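Local coordinates for hypothetical protein TT0907 (Thermus thermophilus, PDB 1WDI) that probably transfers and isomerises the ribose moiety of S-adenosylmethionine onto preQ1-modified tRNA, giving epoxyqueuosine at the wobble position, at residues V32-F38 against F315-R320; L83-E87 against H210-G214; H229-I235 against R262-A267; A240-N244 against V272-A276. All blocks are in the same frame, centred on the assembly; numbering follows the deposited sequence.

Contact 1. Residues V32-F38 against F315-R320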
loop_
_atom_site.group_PDB
_atom_site.type_symbol
_atom_site.label_atom_id
_atom_site.label_comp_id
_atom_site.label_asym_id
_atom_site.label_seq_id
_atom_site.Cartn_x
_atom_site.Cartn_y
_atom_site.Cartn_z
ATOM N N VAL A 32 -17.468 5.493 10.816
ATOM C CA VAL A 32 -17.840 4.799 12.049
ATOM C C VAL A 32 -16.905 5.232 13.177
ATOM O O VAL A 32 -15.729 5.502 12.948
ATOM C CB VAL A 32 -17.792 3.256 11.862
ATOM C CG1 VAL A 32 -16.401 2.822 11.459
ATOM C CG2 VAL A 32 -18.219 2.554 13.153
ATOM N N TYR A 33 -17.430 5.310 14.396
ATOM C CA TYR A 33 -16.627 5.748 15.536
ATOM C C TYR A 33 -16.140 4.633 16.467
ATOM O O TYR A 33 -16.892 3.711 16.786
ATOM C CB TYR A 33 -17.411 6.791 16.331
ATOM C CG TYR A 33 -17.812 7.989 15.502
ATOM C CD1 TYR A 33 -18.897 7.925 14.629
ATOM C CD2 TYR A 33 -17.079 9.178 15.555
ATOM C CE1 TYR A 33 -19.242 9.011 13.825
ATOM C CE2 TYR A 33 -17.415 10.271 14.753
ATOM C CZ TYR A 33 -18.498 10.177 13.890
ATOM O OH TYR A 33 -18.825 11.240 13.075
ATOM N N ARG A 34 -14.878 4.736 16.895
ATOM C CA ARG A 34 -14.246 3.759 17.789
ATOM C C ARG A 34 -14.851 3.808 19.181
ATOM O O ARG A 34 -15.022 2.778 19.831
ATOM C CB ARG A 34 -12.747 4.038 17.983
ATOM C CG ARG A 34 -11.902 4.227 16.751
ATOM C CD ARG A 34 -10.488 4.667 17.163
ATOM N NE ARG A 34 -9.684 3.568 17.694
ATOM C CZ ARG A 34 -8.467 3.717 18.215
ATOM N NH1 ARG A 34 -7.917 4.921 18.286
ATOM N NH2 ARG A 34 -7.786 2.658 18.642
ATOM N N GLU A 35 -15.130 5.024 19.639
ATOM C CA GLU A 35 -15.678 5.261 20.968
ATOM C C GLU A 35 -17.141 5.688 20.934
ATOM O O GLU A 35 -17.672 6.065 19.886
ATOM C CB GLU A 35 -14.854 6.344 21.667
ATOM C CG GLU A 35 -13.377 6.015 21.803
ATOM C CD GLU A 35 -12.533 7.251 22.054
ATOM O OE1 GLU A 35 -12.448 8.109 21.144
ATOM O OE2 GLU A 35 -11.958 7.371 23.158
ATOM N N GLY A 36 -17.780 5.634 22.099
ATOM C CA GLY A 36 -19.175 6.008 22.200
ATOM C C GLY A 36 -20.074 4.954 21.584
ATOM O O GLY A 36 -19.596 3.899 21.167
ATOM N N PRO A 37 -21.386 5.219 21.501
ATOM C CA PRO A 37 -22.364 4.288 20.931
ATOM C C PRO A 37 -22.084 3.944 19.475
ATOM O O PRO A 37 -21.388 4.681 18.767
ATOM C CB PRO A 37 -23.686 5.042 21.068
ATOM C CG PRO A 37 -23.451 5.968 22.213
ATOM C CD PRO A 37 -22.049 6.452 21.956
ATOM N N PHE A 38 -22.631 2.818 19.033
ATOM C CA PHE A 38 -22.486 2.404 17.649
ATOM C C PHE A 38 -23.200 3.485 16.831
ATOM O O PHE A 38 -24.358 3.794 17.084
ATOM C CB PHE A 38 -23.186 1.064 17.420
ATOM C CG PHE A 38 -23.098 0.563 16.002
ATOM C CD1 PHE A 38 -21.974 -0.131 15.563
ATOM C CD2 PHE A 38 -24.140 0.783 15.109
ATOM C CE1 PHE A 38 -21.889 -0.605 14.255
ATOM C CE2 PHE A 38 -24.070 0.315 13.796
ATOM C CZ PHE A 38 -22.943 -0.382 13.366
ATOM N N PHE A 315 -8.090 -1.955 15.411
ATOM C CA PHE A 315 -8.259 -0.515 15.549
ATOM C C PHE A 315 -9.656 -0.130 16.033
ATOM O O PHE A 315 -9.808 0.671 16.952
ATOM C CB PHE A 315 -7.987 0.165 14.205
ATOM C CG PHE A 315 -7.862 1.654 14.301
ATOM C CD1 PHE A 315 -6.757 2.232 14.926
ATOM C CD2 PHE A 315 -8.853 2.483 13.787
ATOM C CE1 PHE A 315 -6.640 3.617 15.039
ATOM C CE2 PHE A 315 -8.746 3.871 13.897
ATOM C CZ PHE A 315 -7.639 4.437 14.523
ATOM N N LEU A 316 -10.673 -0.720 15.419
ATOM C CA LEU A 316 -12.062 -0.411 15.760
ATOM C C LEU A 316 -12.729 -1.328 16.789
ATOM O O LEU A 316 -13.728 -0.946 17.401
ATOM C CB LEU A 316 -12.896 -0.411 14.473
ATOM C CG LEU A 316 -14.421 -0.262 14.556
ATOM C CD1 LEU A 316 -14.784 1.024 15.261
ATOM C CD2 LEU A 316 -15.007 -0.301 13.144
ATOM N N GLY A 317 -12.174 -2.522 16.984
ATOM C CA GLY A 317 -12.766 -3.488 17.898
ATOM C C GLY A 317 -13.383 -4.578 17.026
ATOM O O GLY A 317 -14.091 -4.274 16.061
ATOM N N ARG A 318 -13.136 -5.843 17.353
ATOM C CA ARG A 318 -13.652 -6.938 16.537
ATOM C C ARG A 318 -15.170 -6.972 16.362
ATOM O O ARG A 318 -15.661 -7.029 15.236
ATOM C CB ARG A 318 -13.164 -8.288 17.082
ATOM C CG ARG A 318 -13.566 -9.476 16.210
ATOM C CD ARG A 318 -12.930 -10.795 16.669
ATOM N NE ARG A 318 -13.210 -11.098 18.072
ATOM C CZ ARG A 318 -12.432 -10.738 19.091
ATOM N NH1 ARG A 318 -11.307 -10.061 18.874
ATOM N NH2 ARG A 318 -12.781 -11.047 20.336
ATOM N N GLU A 319 -15.911 -6.938 17.464
ATOM C CA GLU A 319 -17.368 -6.981 17.391
ATOM C C GLU A 319 -17.937 -5.769 16.647
ATOM O O GLU A 319 -18.778 -5.934 15.771
ATOM C CB GLU A 319 -17.961 -7.081 18.805
ATOM C CG GLU A 319 -19.488 -7.015 18.895
ATOM C CD GLU A 319 -20.204 -7.969 17.941
ATOM O OE1 GLU A 319 -19.656 -9.047 17.633
ATOM O OE2 GLU A 319 -21.333 -7.641 17.508
ATOM N N ARG A 320 -17.476 -4.564 16.976
ATOM C CA ARG A 320 -17.976 -3.372 16.291
ATOM C C ARG A 320 -17.605 -3.390 14.810
ATOM O O ARG A 320 -18.361 -2.901 13.963
ATOM C CB ARG A 320 -17.448 -2.085 16.950
ATOM C CG ARG A 320 -17.936 -0.815 16.250
ATOM C CD ARG A 320 -17.899 0.415 17.141
ATOM N NE ARG A 320 -18.834 0.308 18.256
ATOM C CZ ARG A 320 -19.021 1.250 19.171
ATOM N NH1 ARG A 320 -18.337 2.386 19.104
ATOM N NH2 ARG A 320 -19.881 1.046 20.163
HETATM O O HOH W 1 -15.048 0.044 19.496
HETATM O O HOH W 2 -7.635 0.245 19.435
#
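R320 and R34 carry this contact, R320 giving its guanidinium to two carbonyls of the loop and R34 to one at the helix end. R320 takes G36 O end-on with two nitrogens, NH1 at 2.9 Å and NH2 at 3.0 Å, and the oxygen lies in the guanidinium plane. The same NH1 also donates to Y33 O at 3.0 Å, so three bonds fix the rotation of the group and hold the loop 33-36. With chi1 at 179°, anti to the backbone N, R320 CG runs past the edge of the F38 ring, and the bend at chi3 then turns the guanidinium to G36 O and Y33 O. R34 works in the reverse direction. Its NE donates to F315 O at 3.0 Å, with a weaker bond from NH2, while the guanidinium lies flat on the F315 ring, planes 10° apart and CZ 3.9 Å from the ring centroid: a stacked cation-pi pair. The apolar part is L316 CD2 meeting V32 CG1 tip to tip at 3.8 Å. One water bridges R34 O and L316 O. Further out, the F315 ring stands edge-to-face with F291. V32 bonds L343 and L345, and R34 bonds L345, so the loop leaves the sheet next to strand 341-344. The contact thus joins a beta-hairpin loop, between strands 28-32 and 40-44, to a helix-helix junction at G317, where positive phi ends helix 307-316 and the residue occupies the N-cap position of helix 318-330.

Contact 2. Residues L83-E87 against H210-G214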
loop_
_atom_site.group_PDB
_atom_site.type_symbol
_atom_site.label_atom_id
_atom_site.label_comp_id
_atom_site.label_asym_id
_atom_site.label_seq_id
_atom_site.Cartn_x
_atom_site.Cartn_y
_atom_site.Cartn_z
ATOM N N LEU A 83 18.605 -3.217 -16.038
ATOM C CA LEU A 83 17.929 -2.611 -14.900
ATOM C C LEU A 83 16.451 -2.957 -14.963
ATOM O O LEU A 83 15.653 -2.215 -15.535
ATOM C CB LEU A 83 18.106 -1.092 -14.912
ATOM C CG LEU A 83 19.493 -0.569 -14.533
ATOM C CD1 LEU A 83 19.526 0.944 -14.674
ATOM C CD2 LEU A 83 19.819 -0.983 -13.104
ATOM N N LEU A 84 16.096 -4.097 -14.382
ATOM C CA LEU A 84 14.715 -4.551 -14.364
ATOM C C LEU A 84 13.908 -3.584 -13.502
ATOM O O LEU A 84 14.124 -3.496 -12.293
ATOM C CB LEU A 84 14.644 -5.967 -13.785
ATOM C CG LEU A 84 13.359 -6.760 -14.015
ATOM C CD1 LEU A 84 13.149 -6.965 -15.507
ATOM C CD2 LEU A 84 13.450 -8.100 -13.304
ATOM N N VAL A 85 12.981 -2.860 -14.123
ATOM C CA VAL A 85 12.171 -1.888 -13.398
ATOM C C VAL A 85 10.812 -2.396 -12.920
ATOM O O VAL A 85 10.542 -2.401 -11.720
ATOM C CB VAL A 85 11.953 -0.606 -14.239
ATOM C CG1 VAL A 85 13.288 0.068 -14.508
ATOM C CG2 VAL A 85 11.265 -0.945 -15.547
ATOM N N ARG A 86 9.958 -2.822 -13.845
ATOM C CA ARG A 86 8.634 -3.301 -13.463
ATOM C C ARG A 86 7.967 -4.128 -14.561
ATOM O O ARG A 86 8.570 -4.400 -15.601
ATOM C CB ARG A 86 7.745 -2.105 -13.104
ATOM C CG ARG A 86 6.460 -2.457 -12.369
ATOM C CD ARG A 86 6.749 -3.073 -11.010
ATOM N NE ARG A 86 5.525 -3.342 -10.261
ATOM C CZ ARG A 86 5.495 -3.865 -9.039
ATOM N NH1 ARG A 86 6.626 -4.179 -8.423
ATOM N NH2 ARG A 86 4.334 -4.073 -8.434
ATOM N N GLU A 87 6.720 -4.521 -14.312
ATOM C CA GLU A 87 5.927 -5.318 -15.246
ATOM C C GLU A 87 6.383 -6.774 -15.260
ATOM O O GLU A 87 7.106 -7.201 -16.160
ATOM C CB GLU A 87 6.010 -4.730 -16.660
ATOM C CG GLU A 87 5.151 -5.450 -17.694
ATOM C CD GLU A 87 3.666 -5.373 -17.383
ATOM O OE1 GLU A 87 3.128 -4.246 -17.315
ATOM O OE2 GLU A 87 3.036 -6.438 -17.209
ATOM N N HIS A 210 8.373 0.746 -0.680
ATOM C CA HIS A 210 9.289 0.271 -1.716
ATOM C C HIS A 210 8.707 -0.943 -2.430
ATOM O O HIS A 210 8.293 -1.902 -1.787
ATOM C CB HIS A 210 10.650 -0.109 -1.118
ATOM C CG HIS A 210 11.399 1.045 -0.529
ATOM N ND1 HIS A 210 11.517 2.260 -1.166
ATOM C CD2 HIS A 210 12.098 1.156 0.625
ATOM C CE1 HIS A 210 12.259 3.071 -0.434
ATOM N NE2 HIS A 210 12.624 2.425 0.659
ATOM N N VAL A 211 8.667 -0.889 -3.758
ATOM C CA VAL A 211 8.154 -1.998 -4.558
ATOM C C VAL A 211 9.091 -2.221 -5.736
ATOM O O VAL A 211 10.014 -1.441 -5.959
ATOM C CB VAL A 211 6.739 -1.710 -5.126
ATOM C CG1 VAL A 211 5.793 -1.301 -4.003
ATOM C CG2 VAL A 211 6.815 -0.634 -6.202
ATOM N N GLY A 212 8.849 -3.285 -6.492
ATOM C CA GLY A 212 9.684 -3.565 -7.646
ATOM C C GLY A 212 10.693 -4.675 -7.433
ATOM O O GLY A 212 10.891 -5.128 -6.307
ATOM N N PRO A 213 11.360 -5.127 -8.510
ATOM C CA PRO A 213 12.366 -6.194 -8.492
ATOM C C PRO A 213 13.434 -6.019 -7.417
ATOM O O PRO A 213 13.848 -6.986 -6.776
ATOM C CB PRO A 213 12.956 -6.128 -9.899
ATOM C CG PRO A 213 11.795 -5.683 -10.722
ATOM C CD PRO A 213 11.204 -4.585 -9.871
ATOM N N GLY A 214 13.875 -4.780 -7.225
ATOM C CA GLY A 214 14.901 -4.496 -6.241
ATOM C C GLY A 214 14.552 -4.807 -4.797
ATOM O O GLY A 214 15.389 -4.627 -3.914
#
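Strands 79-84 and 203-211 both neighbour the long strand 57-73 in the mixed sheet, and the end of the first meets the segment following the second through the L84 side chain and the P213 ring. The two side chains cross at about a right angle, L84 CG lying 3.8 Å from P213 CG, with L84 CD2 near the same ring carbon. L84 turns its CG anti to the backbone N (chi1 -164°), setting the isobutyl group against the proline. P213 CD comes to V85 O at 2.9 Å, an unusually short approach of a ring methylene to a carbonyl oxygen, while P213 CB and CG lie near L84 O, CG at 3.6 Å. R86 reaches across to G212: its chain bends at chi2 and brings NH1 3.1 Å from G212 N, but both are donors and this is not a hydrogen bond. V211 CG2 lies over one face of the guanidinium, offset toward its rim. G212 adopts positive phi (103°), a backbone shape suited to glycine, and P213 opens a short 3-10 turn. Around the contact, backbone bonds from L84 to A68 and from V211 to K64 keep both segments on strand 57-73, and P213 also touches A68. The contact is thus essentially apolar packing of L84 on P213, and the arginine, though close to the G212 backbone, makes no hydrogen bond across it.

Contact 3. Residues H229-I235 against R262-A267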
loop_
_atom_site.group_PDB
_atom_site.type_symbol
_atom_site.label_atom_id
_atom_site.label_comp_id
_atom_site.label_asym_id
_atom_site.label_seq_id
_atom_site.Cartn_x
_atom_site.Cartn_y
_atom_site.Cartn_z
ATOM N N HIS A 229 3.850 -11.153 4.825
ATOM C CA HIS A 229 4.533 -10.476 3.728
ATOM C C HIS A 229 5.254 -9.229 4.238
ATOM O O HIS A 229 4.614 -8.237 4.589
ATOM C CB HIS A 229 3.521 -10.076 2.650
ATOM C CG HIS A 229 2.623 -11.194 2.214
ATOM N ND1 HIS A 229 3.102 -12.377 1.693
ATOM C CD2 HIS A 229 1.273 -11.303 2.216
ATOM C CE1 HIS A 229 2.086 -13.167 1.392
ATOM N NE2 HIS A 229 0.965 -12.539 1.701
ATOM N N ALA A 230 6.581 -9.284 4.279
ATOM C CA ALA A 230 7.383 -8.157 4.745
ATOM C C ALA A 230 7.086 -6.913 3.913
ATOM O O ALA A 230 6.858 -7.002 2.708
ATOM C CB ALA A 230 8.867 -8.499 4.666
ATOM N N GLU A 231 7.090 -5.755 4.562
ATOM C CA GLU A 231 6.813 -4.498 3.881
ATOM C C GLU A 231 7.961 -3.505 4.055
ATOM O O GLU A 231 8.153 -2.953 5.137
ATOM C CB GLU A 231 5.516 -3.883 4.425
ATOM C CG GLU A 231 5.145 -2.531 3.822
ATOM C CD GLU A 231 3.897 -1.927 4.454
ATOM O OE1 GLU A 231 2.853 -2.616 4.486
ATOM O OE2 GLU A 231 3.956 -0.764 4.913
ATOM N N PRO A 232 8.751 -3.286 2.992
ATOM C CA PRO A 232 9.875 -2.347 3.050
ATOM C C PRO A 232 9.341 -0.944 2.767
ATOM O O PRO A 232 8.600 -0.743 1.810
ATOM C CB PRO A 232 10.804 -2.863 1.956
ATOM C CG PRO A 232 9.835 -3.341 0.915
ATOM C CD PRO A 232 8.774 -4.062 1.736
ATOM N N TYR A 233 9.716 0.024 3.596
ATOM C CA TYR A 233 9.226 1.388 3.424
ATOM C C TYR A 233 10.265 2.423 3.826
ATOM O O TYR A 233 11.292 2.101 4.417
ATOM C CB TYR A 233 7.979 1.593 4.289
ATOM C CG TYR A 233 8.274 1.423 5.764
ATOM C CD1 TYR A 233 8.837 2.462 6.510
ATOM C CD2 TYR A 233 8.058 0.199 6.398
ATOM C CE1 TYR A 233 9.183 2.285 7.853
ATOM C CE2 TYR A 233 8.396 0.010 7.733
ATOM C CZ TYR A 233 8.959 1.056 8.456
ATOM O OH TYR A 233 9.291 0.867 9.779
ATOM N N ALA A 234 9.971 3.678 3.514
ATOM C CA ALA A 234 10.858 4.772 3.871
ATOM C C ALA A 234 10.002 5.943 4.313
ATOM O O ALA A 234 9.028 6.294 3.651
ATOM C CB ALA A 234 11.731 5.170 2.679
ATOM N N ILE A 235 10.352 6.528 5.449
ATOM C CA ILE A 235 9.619 7.672 5.957
ATOM C C ILE A 235 10.494 8.917 5.873
ATOM O O ILE A 235 11.516 9.014 6.551
ATOM C CB ILE A 235 9.191 7.465 7.417
ATOM C CG1 ILE A 235 8.294 6.228 7.528
ATOM C CG2 ILE A 235 8.468 8.712 7.917
ATOM C CD1 ILE A 235 7.799 5.966 8.917
ATOM N N ARG A 262 0.739 0.260 8.965
ATOM C CA ARG A 262 1.837 -0.661 9.266
ATOM C C ARG A 262 3.199 0.029 9.299
ATOM O O ARG A 262 4.029 -0.267 10.155
ATOM C CB ARG A 262 1.858 -1.800 8.239
ATOM C CG ARG A 262 0.607 -2.677 8.254
ATOM C CD ARG A 262 0.585 -3.624 7.060
ATOM N NE ARG A 262 1.766 -4.479 7.028
ATOM C CZ ARG A 262 2.029 -5.362 6.069
ATOM N NH1 ARG A 262 1.190 -5.512 5.052
ATOM N NH2 ARG A 262 3.133 -6.095 6.128
ATOM N N ALA A 263 3.430 0.950 8.369
ATOM C CA ALA A 263 4.702 1.653 8.328
ATOM C C ALA A 263 4.869 2.567 9.541
ATOM O O ALA A 263 5.893 2.507 10.222
ATOM C CB ALA A 263 4.825 2.453 7.033
ATOM N N LEU A 264 3.866 3.400 9.824
ATOM C CA LEU A 264 3.945 4.312 10.969
ATOM C C LEU A 264 4.098 3.577 12.305
ATOM O O LEU A 264 4.951 3.931 13.122
ATOM C CB LEU A 264 2.712 5.222 11.027
ATOM C CG LEU A 264 2.550 6.254 9.901
ATOM C CD1 LEU A 264 1.231 7.023 10.080
ATOM C CD2 LEU A 264 3.735 7.225 9.927
ATOM N N GLU A 265 3.276 2.557 12.536
ATOM C CA GLU A 265 3.358 1.815 13.792
ATOM C C GLU A 265 4.690 1.065 13.931
ATOM O O GLU A 265 5.235 0.962 15.022
ATOM C CB GLU A 265 2.177 0.842 13.911
ATOM C CG GLU A 265 0.795 1.518 14.038
ATOM C CD GLU A 265 0.631 2.348 15.310
ATOM O OE1 GLU A 265 1.151 1.940 16.369
ATOM O OE2 GLU A 265 -0.041 3.403 15.267
ATOM N N SER A 266 5.215 0.557 12.824
ATOM C CA SER A 266 6.489 -0.158 12.851
ATOM C C SER A 266 7.674 0.783 13.086
ATOM O O SER A 266 8.695 0.383 13.650
ATOM C CB SER A 266 6.700 -0.904 11.536
ATOM O OG SER A 266 8.025 -1.411 11.465
ATOM N N ALA A 267 7.527 2.033 12.659
ATOM C CA ALA A 267 8.584 3.034 12.795
ATOM C C ALA A 267 8.574 3.759 14.134
ATOM O O ALA A 267 9.439 4.590 14.396
ATOM C CB ALA A 267 8.477 4.051 11.665
#
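Y233 lies at the tight centre of the contact, with A263 CB over one face of its ring, 4.0 Å from the centroid and 17° off the normal, a CH-pi approach. CG of Y233 stands between the backbone N and the carbonyl carbon (chi1 62°), which sets the ring over A263 and brings its hydroxyl to S266 OG at 3.1 Å; this hydrogen bond may run in either direction. Beside it I235 CD1 presses on A267 CB at 3.4 Å, closer than usual for two carbons, and reaches L264 CD2 more loosely. V274 touches I235 and A267, and L207 touches A263, so this end is buried. Toward H229 the contact becomes polar. E231 is still buried, its OE1 sitting over a face of the R262 guanidinium, 3.3 Å from R262 NE; no N-H points at it, so this salt bridge is one of charges alone. R262, partly exposed, bends at chi3 and sends NH2 to H229 O at 3.0 Å, the oxygen lying in the guanidinium plane and the donor nearly along the C=O axis. R262 NH2 has a weak second bond to T281 O. The solvent side is at H229, exposed and poorly ordered. Strand and helix segments cross at -73°, their axes 9.4 Å apart. This is alpha/beta packing: alternate residues E231, Y233 and I235 face helix 258-266, while the strand stays bonded to strands 203-211 and 277-281 in the mixed sheet.

Contact 4. Residues A240-N244 against V272-A276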
loop_
_atom_site.group_PDB
_atom_site.type_symbol
_atom_site.label_atom_id
_atom_site.label_comp_id
_atom_site.label_asym_id
_atom_site.label_seq_id
_atom_site.Cartn_x
_atom_site.Cartn_y
_atom_site.Cartn_z
ATOM N N ALA A 240 8.232 12.269 9.331
ATOM C CA ALA A 240 8.443 11.805 10.696
ATOM C C ALA A 240 8.315 13.005 11.626
ATOM O O ALA A 240 7.655 12.941 12.660
ATOM C CB ALA A 240 9.825 11.180 10.838
ATOM N N GLU A 241 8.940 14.113 11.240
ATOM C CA GLU A 241 8.891 15.320 12.054
ATOM C C GLU A 241 7.466 15.863 12.204
ATOM O O GLU A 241 7.065 16.287 13.291
ATOM C CB GLU A 241 9.812 16.393 11.456
ATOM C CG GLU A 241 9.786 17.722 12.191
ATOM C CD GLU A 241 10.865 18.669 11.712
ATOM O OE1 GLU A 241 11.171 18.666 10.502
ATOM O OE2 GLU A 241 11.404 19.428 12.544
ATOM N N ALA A 242 6.700 15.837 11.119
ATOM C CA ALA A 242 5.324 16.339 11.150
ATOM C C ALA A 242 4.404 15.472 12.015
ATOM O O ALA A 242 3.518 15.985 12.705
ATOM C CB ALA A 242 4.767 16.429 9.729
ATOM N N VAL A 243 4.615 14.161 11.979
ATOM C CA VAL A 243 3.800 13.241 12.765
ATOM C C VAL A 243 4.090 13.397 14.255
ATOM O O VAL A 243 3.171 13.441 15.079
ATOM C CB VAL A 243 4.051 11.770 12.342
ATOM C CG1 VAL A 243 3.466 10.815 13.368
ATOM C CG2 VAL A 243 3.418 11.515 10.974
ATOM N N ASN A 244 5.366 13.492 14.606
ATOM C CA ASN A 244 5.731 13.633 16.007
ATOM C C ASN A 244 5.310 14.973 16.588
ATOM O O ASN A 244 4.863 15.043 17.734
ATOM C CB ASN A 244 7.234 13.407 16.187
ATOM C CG ASN A 244 7.652 12.012 15.778
ATOM O OD1 ASN A 244 6.911 11.052 15.991
ATOM N ND2 ASN A 244 8.841 11.889 15.191
ATOM N N VAL A 272 10.787 8.281 21.659
ATOM C CA VAL A 272 11.199 9.043 20.487
ATOM C C VAL A 272 10.036 9.447 19.587
ATOM O O VAL A 272 9.892 10.615 19.229
ATOM C CB VAL A 272 12.202 8.234 19.621
ATOM C CG1 VAL A 272 12.563 9.018 18.363
ATOM C CG2 VAL A 272 13.451 7.913 20.426
ATOM N N GLY A 273 9.214 8.466 19.227
ATOM C CA GLY A 273 8.100 8.708 18.334
ATOM C C GLY A 273 8.458 7.989 17.042
ATOM O O GLY A 273 9.240 7.041 17.069
ATOM N N VAL A 274 7.908 8.437 15.918
ATOM C CA VAL A 274 8.191 7.817 14.626
ATOM C C VAL A 274 9.563 8.271 14.134
ATOM O O VAL A 274 9.859 9.467 14.138
ATOM C CB VAL A 274 7.111 8.210 13.578
ATOM C CG1 VAL A 274 7.557 7.812 12.174
ATOM C CG2 VAL A 274 5.784 7.531 13.924
ATOM N N VAL A 275 10.399 7.325 13.712
ATOM C CA VAL A 275 11.734 7.675 13.228
ATOM C C VAL A 275 11.801 7.763 11.711
ATOM O O VAL A 275 11.195 6.961 10.994
ATOM C CB VAL A 275 12.824 6.665 13.709
ATOM C CG1 VAL A 275 12.896 6.657 15.228
ATOM C CG2 VAL A 275 12.532 5.276 13.189
ATOM N N ALA A 276 12.544 8.755 11.231
ATOM C CA ALA A 276 12.722 8.973 9.802
ATOM C C ALA A 276 13.621 7.910 9.198
ATOM O O ALA A 276 14.446 7.312 9.891
ATOM C CB ALA A 276 13.329 10.351 9.559
#
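With CG anti to the carbonyl carbon (chi1 -62°) and its amide turned to chi2 -36°, N244 leans off its helix and presents both ends of the amide to the backbone of V274. V274 N donates to N244 OD1 at 2.8 Å, arriving in the carbonyl plane on a lone pair. In return N244 ND2 donates to V274 O, also at 2.8 Å and nearly straight at 171°, and this acceptor lies in the amide plane and is approached on a lone pair of its own. One side chain thus satisfies both the N-H and the C=O of a single residue, and the pair of bonds fixes which way round the amide sits. G273 CA comes within 3.5 Å of N244 OD1, and the positive phi of G273 suits glycine. One turn back along the helix, A240 CB packs on A276, its methyl 3.8 Å from A276 CB and slightly nearer the backbone at A276 N and V274 O. V243 completes the inner side of the contact. Its CG1, anti to the backbone N, meets V274 CG2 at 4.1 Å, the two branched side chains crossing at a slant. Behind them I235 touches both A240 and V274, and V293 touches V243 and V274; V243 and V274 are buried, while A276 lies at the surface. V272 and G273, both facing R269, form a classic beta bulge in the small two-stranded antiparallel sheet of 268-269 and 273-274, with the asparagine of helix 237-248 bonding both backbone groups of V274 in the bulged strand.

How the contacts relate
Contacts 3 and 4 interlock: their segments alternate along the chain, their centres are 13 Å apart, and A267 O lies 3.0 Å from V275 N, a probable hydrogen bond, while I235 CD1 packs on V274 CG1 at 3.8 Å. Contact 2 precedes them in the chain and meets contact 3 through neighbouring strands of the mixed sheet, H210 N probably bonding to P232 O at 2.9 Å. Contact 1 stands apart, about 39 Å from contact 2 between centres and on the opposite side of the chain's centre, yet it closes the long loop that encloses the other three. No ligand marks the catalytic pocket here, so none of the four is assigned to it.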